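Local coordinates for protein xylulose kinase (Escherichia coli, PDB 2ITM) that phosphorylates D-xylulose to D-xylulose 5-phosphate at the expense of ATP, and 1-deoxy-D-xylulose less efficiently, at residues Q136-L150 with Q190-L202. Sequence-based numbering, arbitrary orientation.
Sequences QRHEPEIFRQIDKVL and QACDLSRDQMPAL. With SO4 (sulfate ion), chain D.
Three hydrogen bonds tie residues 146-149 to the 3-10 turn 196-198. V149 N gives a fairly straight bond to Q198 O (3.1 Å), and K148 CA makes a CA-H...O contact with the same oxygen. The side chain of K148 starts away from the turn, but bends at chi2 (60°) and chi3 (128°) and brings NZ back to D197 O, 3.0 Å away. Q198 spends its amide on both segments: NE2 reaches I146 O at 3.2 Å from above the carbonyl plane, while OE1 accepts S195 N at 2.9 Å; the two bonds hold the amide's rotation. Q198 CG packs against D147 O (3.2 Å).

The CB of F143 does not itself point across, but a chi1 of -168° carries the ring over, its CZ edge meeting the carbonyl oxygens of C192 and D193, 3.5 Å from C192 O. Q136 CB, of the same segment, lies over one face, offset toward the rim. L194 CD2 meets CZ obliquely. A water joins Q136 NE2 to A191 O, the latter link weak. Apolar contacts finish the other end: M199 CE against V149 CB, and L150 CD2 beside P200 CB at 4.0 Å.

R196 grips, in plane, O2 of a sulfate probably from the crystallisation liquor. The contact fastens the loop after helix 186-190, which D193 closes in a Schellman motif, to strand 148-150, paired antiparallel with 81-83 beside a classic beta bulge (D147, K148 opposite L83), within the actin-like N-terminal FGGY kinase domain.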
# COMPACT_ATOMS: atom_id res chain seq x y z
N GLN A 136 -38.07 -2.15 18.33
CA GLN A 136 -39.46 -2.01 17.98
C GLN A 136 -39.79 -2.66 16.64
O GLN A 136 -40.81 -3.31 16.50
CB GLN A 136 -39.90 -0.56 17.98
CG GLN A 136 -41.40 -0.43 17.79
CD GLN A 136 -41.87 1.00 17.70
OE1 GLN A 136 -43.01 1.29 18.00
NE2 GLN A 136 -40.98 1.89 17.26
N ARG A 137 -38.89 -2.49 15.68
CA ARG A 137 -39.14 -2.86 14.30
C ARG A 137 -38.83 -4.32 14.07
O ARG A 137 -39.45 -4.98 13.26
CB ARG A 137 -38.32 -2.00 13.36
CG ARG A 137 -38.88 -0.62 13.16
CD ARG A 137 -37.88 0.41 12.66
NE ARG A 137 -37.48 0.15 11.29
CZ ARG A 137 -38.23 0.42 10.23
NH1 ARG A 137 -39.42 0.97 10.37
NH2 ARG A 137 -37.77 0.14 9.02
N HIS A 138 -37.86 -4.83 14.80
CA HIS A 138 -37.38 -6.18 14.56
C HIS A 138 -37.74 -7.16 15.67
O HIS A 138 -37.72 -8.37 15.46
CB HIS A 138 -35.88 -6.16 14.31
CG HIS A 138 -35.49 -5.49 13.04
ND1 HIS A 138 -35.18 -6.18 11.90
CD2 HIS A 138 -35.37 -4.18 12.73
CE1 HIS A 138 -34.89 -5.33 10.93
NE2 HIS A 138 -34.99 -4.11 11.41
N GLU A 139 -38.06 -6.65 16.85
CA GLU A 139 -38.40 -7.48 17.98
C GLU A 139 -39.60 -6.93 18.76
O GLU A 139 -39.50 -6.62 19.93
CB GLU A 139 -37.21 -7.65 18.91
CG GLU A 139 -36.04 -8.40 18.30
CD GLU A 139 -34.78 -8.34 19.13
OE1 GLU A 139 -33.73 -8.80 18.66
OE2 GLU A 139 -34.83 -7.83 20.25
N PRO A 140 -40.74 -6.81 18.09
CA PRO A 140 -41.89 -6.10 18.66
C PRO A 140 -42.36 -6.73 19.96
O PRO A 140 -42.89 -6.06 20.83
CB PRO A 140 -42.95 -6.25 17.57
CG PRO A 140 -42.54 -7.41 16.80
CD PRO A 140 -41.06 -7.41 16.79
N GLU A 141 -42.15 -8.03 20.08
CA GLU A 141 -42.51 -8.77 21.26
C GLU A 141 -41.72 -8.32 22.47
O GLU A 141 -42.26 -8.20 23.56
CB GLU A 141 -42.29 -10.25 21.02
CG GLU A 141 -42.39 -10.65 19.56
CD GLU A 141 -41.12 -10.35 18.76
OE1 GLU A 141 -41.19 -10.39 17.52
OE2 GLU A 141 -40.08 -10.09 19.37
N ILE A 142 -40.43 -8.08 22.27
CA ILE A 142 -39.59 -7.44 23.28
C ILE A 142 -40.01 -6.02 23.59
O ILE A 142 -40.16 -5.66 24.74
CB ILE A 142 -38.13 -7.44 22.83
CG1 ILE A 142 -37.61 -8.85 22.58
CG2 ILE A 142 -37.29 -6.67 23.79
CD1 ILE A 142 -37.55 -9.69 23.77
N PHE A 143 -40.19 -5.21 22.55
CA PHE A 143 -40.54 -3.81 22.74
C PHE A 143 -41.77 -3.64 23.61
O PHE A 143 -41.81 -2.79 24.49
CB PHE A 143 -40.76 -3.11 21.40
CG PHE A 143 -40.84 -1.62 21.50
CD1 PHE A 143 -39.70 -0.86 21.54
CD2 PHE A 143 -42.06 -0.98 21.57
CE1 PHE A 143 -39.77 0.50 21.65
CE2 PHE A 143 -42.13 0.37 21.66
CZ PHE A 143 -40.99 1.11 21.71
N ARG A 144 -42.78 -4.46 23.35
CA ARG A 144 -44.03 -4.49 24.09
C ARG A 144 -43.82 -4.58 25.60
O ARG A 144 -44.64 -4.12 26.37
CB ARG A 144 -44.86 -5.69 23.63
CG ARG A 144 -46.34 -5.43 23.46
CD ARG A 144 -47.14 -6.65 23.03
NE ARG A 144 -48.53 -6.31 22.71
CZ ARG A 144 -49.38 -7.12 22.08
NH1 ARG A 144 -49.00 -8.33 21.69
NH2 ARG A 144 -50.62 -6.71 21.84
N GLN A 145 -42.71 -5.17 26.02
CA GLN A 145 -42.46 -5.46 27.43
C GLN A 145 -41.55 -4.43 28.15
O GLN A 145 -41.26 -4.56 29.32
CB GLN A 145 -41.85 -6.84 27.59
CG GLN A 145 -42.69 -7.99 27.13
CD GLN A 145 -41.91 -9.29 27.17
OE1 GLN A 145 -41.52 -9.82 26.14
NE2 GLN A 145 -41.67 -9.79 28.36
N ILE A 146 -41.10 -3.41 27.43
CA ILE A 146 -40.14 -2.47 27.97
C ILE A 146 -40.74 -1.58 29.04
O ILE A 146 -41.72 -0.89 28.79
CB ILE A 146 -39.56 -1.59 26.86
CG1 ILE A 146 -38.76 -2.40 25.86
CG2 ILE A 146 -38.70 -0.49 27.44
CD1 ILE A 146 -38.32 -1.61 24.69
N ASP A 147 -40.15 -1.60 30.22
CA ASP A 147 -40.54 -0.70 31.30
C ASP A 147 -39.48 0.34 31.53
O ASP A 147 -39.77 1.44 31.93
CB ASP A 147 -40.84 -1.50 32.57
CG ASP A 147 -41.51 -0.65 33.64
OD1 ASP A 147 -40.88 -0.34 34.67
OD2 ASP A 147 -42.66 -0.24 33.54
N LYS A 148 -38.25 -0.04 31.26
CA LYS A 148 -37.10 0.78 31.57
C LYS A 148 -35.96 0.54 30.58
O LYS A 148 -35.69 -0.59 30.19
CB LYS A 148 -36.62 0.50 32.99
CG LYS A 148 -36.41 1.72 33.82
CD LYS A 148 -37.68 2.49 33.97
CE LYS A 148 -37.96 2.77 35.41
NZ LYS A 148 -39.04 3.74 35.56
N VAL A 149 -35.32 1.63 30.19
CA VAL A 149 -34.09 1.61 29.43
C VAL A 149 -32.95 2.25 30.23
O VAL A 149 -33.00 3.41 30.58
CB VAL A 149 -34.27 2.34 28.09
CG1 VAL A 149 -32.97 2.44 27.34
CG2 VAL A 149 -35.31 1.67 27.25
N LEU A 150 -31.93 1.45 30.52
CA LEU A 150 -30.81 1.93 31.30
C LEU A 150 -29.51 1.85 30.51
O LEU A 150 -29.24 0.87 29.83
CB LEU A 150 -30.67 1.17 32.60
CG LEU A 150 -31.81 1.22 33.61
CD1 LEU A 150 -31.45 0.40 34.81
CD2 LEU A 150 -32.11 2.64 34.01
N GLN A 190 -41.22 10.46 22.33
CA GLN A 190 -42.40 10.14 21.55
C GLN A 190 -42.05 9.48 20.23
O GLN A 190 -42.62 8.47 19.85
CB GLN A 190 -43.23 11.39 21.32
CG GLN A 190 -44.53 11.41 22.10
CD GLN A 190 -44.69 12.65 22.95
OE1 GLN A 190 -44.29 13.74 22.57
NE2 GLN A 190 -45.31 12.48 24.12
N ALA A 191 -41.08 10.05 19.54
CA ALA A 191 -40.68 9.61 18.20
C ALA A 191 -40.18 8.19 18.23
O ALA A 191 -40.13 7.53 17.21
CB ALA A 191 -39.63 10.52 17.64
N CYS A 192 -39.81 7.72 19.41
CA CYS A 192 -39.39 6.35 19.58
C CYS A 192 -40.47 5.54 20.29
O CYS A 192 -40.27 4.39 20.62
CB CYS A 192 -38.09 6.30 20.38
SG CYS A 192 -36.70 7.22 19.69
N ASP A 193 -41.62 6.16 20.50
CA ASP A 193 -42.70 5.54 21.25
C ASP A 193 -42.27 5.17 22.66
O ASP A 193 -42.46 4.05 23.11
CB ASP A 193 -43.20 4.31 20.53
CG ASP A 193 -44.70 4.23 20.48
OD1 ASP A 193 -45.33 4.33 21.54
OD2 ASP A 193 -45.33 4.10 19.42
N LEU A 194 -41.68 6.13 23.34
CA LEU A 194 -41.29 5.94 24.71
C LEU A 194 -41.82 7.12 25.48
O LEU A 194 -42.29 8.08 24.90
CB LEU A 194 -39.78 5.85 24.82
CG LEU A 194 -39.19 4.63 24.12
CD1 LEU A 194 -37.69 4.65 24.10
CD2 LEU A 194 -39.70 3.36 24.71
N SER A 195 -41.76 7.02 26.79
CA SER A 195 -42.11 8.13 27.63
C SER A 195 -41.10 8.26 28.76
O SER A 195 -40.29 7.38 28.99
CB SER A 195 -43.50 7.96 28.20
OG SER A 195 -43.52 6.95 29.18
N ARG A 196 -41.19 9.38 29.47
CA ARG A 196 -40.31 9.68 30.59
C ARG A 196 -40.37 8.60 31.66
O ARG A 196 -39.41 8.39 32.38
CB ARG A 196 -40.69 11.04 31.20
CG ARG A 196 -40.87 12.14 30.18
CD ARG A 196 -41.27 13.48 30.76
NE ARG A 196 -40.26 13.99 31.67
CZ ARG A 196 -39.40 14.95 31.37
NH1 ARG A 196 -39.43 15.52 30.18
NH2 ARG A 196 -38.53 15.34 32.27
N ASP A 197 -41.51 7.93 31.74
CA ASP A 197 -41.72 6.84 32.67
C ASP A 197 -40.80 5.67 32.39
O ASP A 197 -40.55 4.85 33.26
CB ASP A 197 -43.18 6.37 32.60
CG ASP A 197 -44.17 7.51 32.65
OD1 ASP A 197 -44.52 7.95 33.76
OD2 ASP A 197 -44.66 8.03 31.63
N GLN A 198 -40.30 5.60 31.17
CA GLN A 198 -39.37 4.55 30.80
C GLN A 198 -37.90 4.96 30.93
O GLN A 198 -37.02 4.17 30.65
CB GLN A 198 -39.67 4.01 29.40
CG GLN A 198 -40.85 3.09 29.35
CD GLN A 198 -41.57 3.15 28.04
OE1 GLN A 198 -41.89 4.22 27.56
NE2 GLN A 198 -41.83 2.00 27.46
N MET A 199 -37.66 6.19 31.36
CA MET A 199 -36.32 6.68 31.65
C MET A 199 -36.02 6.73 33.14
O MET A 199 -36.91 6.93 33.95
CB MET A 199 -36.13 8.08 31.08
CG MET A 199 -36.48 8.24 29.62
SD MET A 199 -35.24 7.58 28.52
CE MET A 199 -36.08 6.12 27.99
N PRO A 200 -34.74 6.60 33.50
CA PRO A 200 -34.28 6.91 34.84
C PRO A 200 -34.44 8.38 35.18
O PRO A 200 -34.55 9.21 34.30
CB PRO A 200 -32.79 6.54 34.78
CG PRO A 200 -32.42 6.79 33.41
CD PRO A 200 -33.61 6.39 32.59
N ALA A 201 -34.45 8.68 36.47
CA ALA A 201 -34.26 10.03 36.97
C ALA A 201 -32.88 10.61 36.64
O ALA A 201 -31.90 9.91 36.65
CB ALA A 201 -34.52 10.07 38.45
N LEU A 202 -32.85 11.89 36.32
CA LEU A 202 -31.63 12.56 35.91
C LEU A 202 -31.00 13.33 37.06
O LEU A 202 -31.70 14.00 37.79
CB LEU A 202 -31.88 13.48 34.74
CG LEU A 202 -32.32 12.84 33.43
CD1 LEU A 202 -32.95 13.85 32.50
CD2 LEU A 202 -31.17 12.13 32.76
S SO4 D . -39.65 14.29 35.71
O1 SO4 D . -38.72 15.05 36.53
O2 SO4 D . -38.97 13.79 34.52
O3 SO4 D . -40.19 13.18 36.48
O4 SO4 D . -40.74 15.19 35.31
O HOH W 1 -41.89 4.62 17.22